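Local coordinates for putative uncharacterized protein (Pyrococcus furiosus, PDB 3UFC), which binds CRISPR RNA as a Cas6-related protein of archaeal antiviral defence and may act as an endoribonuclease, at residues A[124-135]-A[202-213]. Residues are numbered along the deposited sequence; the frame is centred on the assembly and turned at random.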
loop_
_atom_site.group_PDB
_atom_site.type_symbol
_atom_site.label_atom_id
_atom_site.label_comp_id
_atom_site.label_asym_id
_atom_site.label_seq_id
_atom_site.Cartn_x
_atom_site.Cartn_y
_atom_site.Cartn_z
ATOM N N ASN A 124 3.751 19.412 9.156
ATOM C CA ASN A 124 3.876 19.998 7.827
ATOM C C ASN A 124 5.118 19.472 7.141
ATOM O O ASN A 124 5.239 19.531 5.918
ATOM C CB ASN A 124 3.915 21.520 7.916
ATOM C CG ASN A 124 2.601 22.093 8.372
ATOM O OD1 ASN A 124 2.499 22.655 9.461
ATOM N ND2 ASN A 124 1.570 21.937 7.544
ATOM N N VAL A 125 6.047 18.960 7.941
ATOM C CA VAL A 125 7.268 18.378 7.413
ATOM C C VAL A 125 7.400 16.979 8.013
ATOM O O VAL A 125 7.335 16.804 9.234
ATOM C CB VAL A 125 8.512 19.216 7.772
ATOM C CG1 VAL A 125 9.757 18.577 7.156
ATOM C CG2 VAL A 125 8.345 20.648 7.253
ATOM N N ASN A 126 7.561 15.983 7.147
ATOM C CA ASN A 126 7.685 14.596 7.590
ATOM C C ASN A 126 8.656 13.835 6.703
ATOM O O ASN A 126 8.839 14.168 5.535
ATOM C CB ASN A 126 6.335 13.870 7.493
ATOM C CG ASN A 126 5.196 14.640 8.133
ATOM O OD1 ASN A 126 5.055 14.663 9.354
ATOM N ND2 ASN A 126 4.372 15.277 7.300
ATOM N N ILE A 127 9.288 12.815 7.265
ATOM C CA ILE A 127 10.161 11.968 6.476
ATOM C C ILE A 127 9.369 10.667 6.384
ATOM O O ILE A 127 9.034 10.063 7.406
ATOM C CB ILE A 127 11.505 11.692 7.160
ATOM C CG1 ILE A 127 12.311 12.988 7.285
ATOM C CG2 ILE A 127 12.304 10.696 6.326
ATOM C CD1 ILE A 127 13.656 12.780 7.943
ATOM N N PHE A 128 9.043 10.262 5.161
ATOM C CA PHE A 128 8.272 9.040 4.936
ATOM C C PHE A 128 9.127 7.960 4.282
ATOM O O PHE A 128 10.020 8.254 3.485
ATOM C CB PHE A 128 7.063 9.319 4.024
ATOM C CG PHE A 128 5.978 10.153 4.660
ATOM C CD1 PHE A 128 5.641 11.397 4.128
ATOM C CD2 PHE A 128 5.263 9.680 5.762
ATOM C CE1 PHE A 128 4.607 12.158 4.678
ATOM C CE2 PHE A 128 4.225 10.428 6.323
ATOM C CZ PHE A 128 3.893 11.671 5.781
ATOM N N SER A 129 8.845 6.707 4.621
ATOM C CA SER A 129 9.556 5.582 4.035
ATOM C C SER A 129 8.496 4.579 3.585
ATOM O O SER A 129 7.584 4.249 4.344
ATOM C CB SER A 129 10.503 4.940 5.055
ATOM O OG SER A 129 11.281 3.933 4.431
ATOM N N THR A 130 8.622 4.093 2.353
ATOM C CA THR A 130 7.647 3.165 1.793
ATOM C C THR A 130 7.633 1.764 2.383
ATOM O O THR A 130 8.687 1.180 2.646
ATOM C CB THR A 130 7.838 3.014 0.260
ATOM O OG1 THR A 130 9.205 2.688 -0.027
ATOM C CG2 THR A 130 7.475 4.304 -0.455
ATOM N N LEU A 131 6.424 1.242 2.595
ATOM C CA LEU A 131 6.226 -0.123 3.071
ATOM C C LEU A 131 5.739 -0.907 1.837
ATOM O O LEU A 131 5.780 -2.134 1.799
ATOM C CB LEU A 131 5.191 -0.165 4.202
ATOM C CG LEU A 131 5.656 0.522 5.495
ATOM C CD1 LEU A 131 4.588 0.371 6.569
ATOM C CD2 LEU A 131 6.979 -0.091 5.962
ATOM N N SER A 132 5.250 -0.167 0.843
ATOM C CA SER A 132 4.816 -0.720 -0.446
ATOM C C SER A 132 5.131 0.399 -1.451
ATOM O O SER A 132 5.065 1.577 -1.106
ATOM C CB SER A 132 3.324 -1.110 -0.452
ATOM O OG SER A 132 2.457 -0.070 -0.041
ATOM N N PRO A 133 5.494 0.042 -2.697
ATOM C CA PRO A 133 5.843 1.015 -3.744
ATOM C C PRO A 133 4.816 2.094 -4.063
ATOM O O PRO A 133 3.622 1.830 -4.124
ATOM C CB PRO A 133 6.132 0.134 -4.968
ATOM C CG PRO A 133 6.488 -1.200 -4.381
ATOM C CD PRO A 133 5.499 -1.326 -3.242
ATOM N N ILE A 134 5.298 3.316 -4.267
ATOM C CA ILE A 134 4.421 4.424 -4.617
ATOM C C ILE A 134 4.266 4.465 -6.140
ATOM O O ILE A 134 5.254 4.474 -6.886
ATOM C CB ILE A 134 4.976 5.761 -4.085
ATOM C CG1 ILE A 134 4.731 5.838 -2.573
ATOM C CG2 ILE A 134 4.305 6.943 -4.792
ATOM C CD1 ILE A 134 5.332 7.072 -1.910
ATOM N N VAL A 135 3.015 4.471 -6.584
ATOM C CA VAL A 135 2.686 4.487 -8.003
ATOM C C VAL A 135 2.086 5.831 -8.407
ATOM O O VAL A 135 1.131 6.307 -7.796
ATOM C CB VAL A 135 1.663 3.375 -8.340
ATOM C CG1 VAL A 135 1.309 3.414 -9.831
ATOM C CG2 VAL A 135 2.241 2.005 -7.969
ATOM N N ILE A 202 2.972 -3.098 -12.966
ATOM C CA ILE A 202 2.774 -1.789 -12.376
ATOM C C ILE A 202 4.149 -1.431 -11.846
ATOM O O ILE A 202 4.735 -2.182 -11.071
ATOM C CB ILE A 202 1.753 -1.812 -11.227
ATOM C CG1 ILE A 202 0.361 -2.130 -11.781
ATOM C CG2 ILE A 202 1.741 -0.449 -10.521
ATOM C CD1 ILE A 202 -0.765 -1.989 -10.764
ATOM N N ARG A 203 4.684 -0.310 -12.308
ATOM C CA ARG A 203 5.999 0.135 -11.882
ATOM C C ARG A 203 5.852 1.257 -10.871
ATOM O O ARG A 203 5.060 2.179 -11.062
ATOM C CB ARG A 203 6.816 0.610 -13.087
ATOM C CG ARG A 203 7.302 -0.526 -13.975
ATOM C CD ARG A 203 7.806 0.004 -15.308
ATOM N NE ARG A 203 6.940 -0.436 -16.396
ATOM C CZ ARG A 203 6.929 -1.672 -16.883
ATOM N NH1 ARG A 203 7.745 -2.586 -16.382
ATOM N NH2 ARG A 203 6.087 -1.999 -17.851
ATOM N N GLY A 204 6.612 1.160 -9.788
ATOM C CA GLY A 204 6.543 2.169 -8.748
ATOM C C GLY A 204 7.893 2.436 -8.117
ATOM O O GLY A 204 8.930 1.948 -8.584
ATOM N N SER A 205 7.882 3.194 -7.031
ATOM C CA SER A 205 9.112 3.547 -6.360
ATOM C C SER A 205 9.143 3.194 -4.880
ATOM O O SER A 205 8.226 3.535 -4.129
ATOM C CB SER A 205 9.354 5.053 -6.497
ATOM O OG SER A 205 9.266 5.476 -7.849
ATOM N N LEU A 206 10.188 2.484 -4.472
ATOM C CA LEU A 206 10.380 2.192 -3.062
ATOM C C LEU A 206 11.200 3.438 -2.750
ATOM O O LEU A 206 12.170 3.729 -3.449
ATOM C CB LEU A 206 11.198 0.911 -2.872
ATOM C CG LEU A 206 10.365 -0.368 -3.037
ATOM C CD1 LEU A 206 11.252 -1.607 -2.927
ATOM C CD2 LEU A 206 9.282 -0.401 -1.963
ATOM N N MET A 207 10.814 4.202 -1.741
ATOM C CA MET A 207 11.551 5.427 -1.490
ATOM C C MET A 207 11.430 6.021 -0.101
ATOM O O MET A 207 10.506 5.722 0.653
ATOM C CB MET A 207 11.109 6.484 -2.519
ATOM C CG MET A 207 9.588 6.747 -2.524
ATOM S SD MET A 207 8.916 7.703 -3.955
ATOM C CE MET A 207 9.217 9.380 -3.429
ATOM N N VAL A 208 12.403 6.863 0.223
ATOM C CA VAL A 208 12.417 7.590 1.479
ATOM C C VAL A 208 12.425 9.027 0.978
ATOM O O VAL A 208 13.241 9.387 0.126
ATOM C CB VAL A 208 13.696 7.314 2.305
ATOM C CG1 VAL A 208 13.730 8.232 3.522
ATOM C CG2 VAL A 208 13.724 5.857 2.745
ATOM N N PHE A 209 11.498 9.837 1.466
ATOM C CA PHE A 209 11.431 11.219 1.024
ATOM C C PHE A 209 10.947 12.128 2.124
ATOM O O PHE A 209 10.205 11.709 3.010
ATOM C CB PHE A 209 10.495 11.365 -0.186
ATOM C CG PHE A 209 9.062 10.967 0.087
ATOM C CD1 PHE A 209 8.692 9.623 0.148
ATOM C CD2 PHE A 209 8.078 11.937 0.261
ATOM C CE1 PHE A 209 7.363 9.255 0.377
ATOM C CE2 PHE A 209 6.749 11.578 0.489
ATOM C CZ PHE A 209 6.394 10.227 0.545
ATOM N N ARG A 210 11.382 13.381 2.069
ATOM C CA ARG A 210 10.951 14.361 3.051
ATOM C C ARG A 210 9.792 15.107 2.398
ATOM O O ARG A 210 9.905 15.578 1.267
ATOM C CB ARG A 210 12.097 15.324 3.401
ATOM C CG ARG A 210 11.729 16.334 4.481
ATOM C CD ARG A 210 12.908 17.211 4.917
ATOM N NE ARG A 210 13.896 16.492 5.717
ATOM C CZ ARG A 210 15.031 15.992 5.240
ATOM N NH1 ARG A 210 15.333 16.129 3.957
ATOM N NH2 ARG A 210 15.867 15.358 6.049
ATOM N N TYR A 211 8.673 15.182 3.108
ATOM C CA TYR A 211 7.466 15.853 2.629
ATOM C C TYR A 211 7.341 17.234 3.273
ATOM O O TYR A 211 7.516 17.364 4.484
ATOM C CB TYR A 211 6.243 15.003 3.006
ATOM C CG TYR A 211 4.887 15.627 2.724
ATOM C CD1 TYR A 211 4.121 15.217 1.634
ATOM C CD2 TYR A 211 4.352 16.594 3.575
ATOM C CE1 TYR A 211 2.851 15.747 1.400
ATOM C CE2 TYR A 211 3.083 17.132 3.349
ATOM C CZ TYR A 211 2.339 16.703 2.263
ATOM O OH TYR A 211 1.077 17.212 2.057
ATOM N N TYR A 212 7.036 18.250 2.466
ATOM C CA TYR A 212 6.855 19.623 2.956
ATOM C C TYR A 212 5.494 20.156 2.526
ATOM O O TYR A 212 5.180 20.155 1.336
ATOM C CB TYR A 212 7.890 20.592 2.368
ATOM C CG TYR A 212 9.325 20.376 2.774
ATOM C CD1 TYR A 212 10.115 19.427 2.137
ATOM C CD2 TYR A 212 9.905 21.154 3.781
ATOM C CE1 TYR A 212 11.449 19.255 2.484
ATOM C CE2 TYR A 212 11.239 20.989 4.139
ATOM C CZ TYR A 212 12.004 20.038 3.485
ATOM O OH TYR A 212 13.322 19.867 3.834
ATOM N N GLY A 213 4.688 20.628 3.468
ATOM C CA GLY A 213 3.412 21.185 3.057
ATOM C C GLY A 213 2.150 20.824 3.804
ATOM O O GLY A 213 2.149 20.645 5.020
HETATM O O HOH W 1 6.759 6.203 -8.414
#
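Strands 125-130 and 202-213 run antiparallel, their axes at 154°, with N126-Y211 and F128-F209 as hydrogen-bonded pairs; beyond S129 the register shifts by two before I134 and S205 pair again through their backbones. T130 carries the ladder to this break, its N donating to M207 O while its side chain stands in for a carbonyl: with chi1 at 52°, OG1 lies between the backbone N and carbonyl carbon and accepts a hydrogen bond from M207 N, 2.8 Å from T130 OG1. At the opposite end the amide of N124 closes the ladder, ND2 donating almost straight to G213 O at 2.9 Å from above the carbonyl plane.

F128, N126, F209 and Y211 share one face of the sheet. F128 CB sits over the F209 ring, a CH-pi contact 4.0 Å from its centroid, whereas the edge of the F128 ring meets Y211, F128 CE1 lying 3.7 Å from Y211 CB. I134 CD1 comes obliquely to F209 CE1 at 3.8 Å, so the single I134-S205 bridge beyond the break also touches the F128-F209 pair through its side chain. On the other face V125 CG1 lies over the Y212 ring, and I127 runs alongside R210, whose guanidinium forms a salt bridge with E186. Near the break a water bridges I134 O and S205 OG.

Both strands are internal to the four-stranded antiparallel sheet of the C-terminal, ferredoxin-like half, as in Cas6 proteins: 202-213 is flanked by strand 183-197 and 125-130 by strand 237-239, while helix 215-224 packs against N126 and Y211.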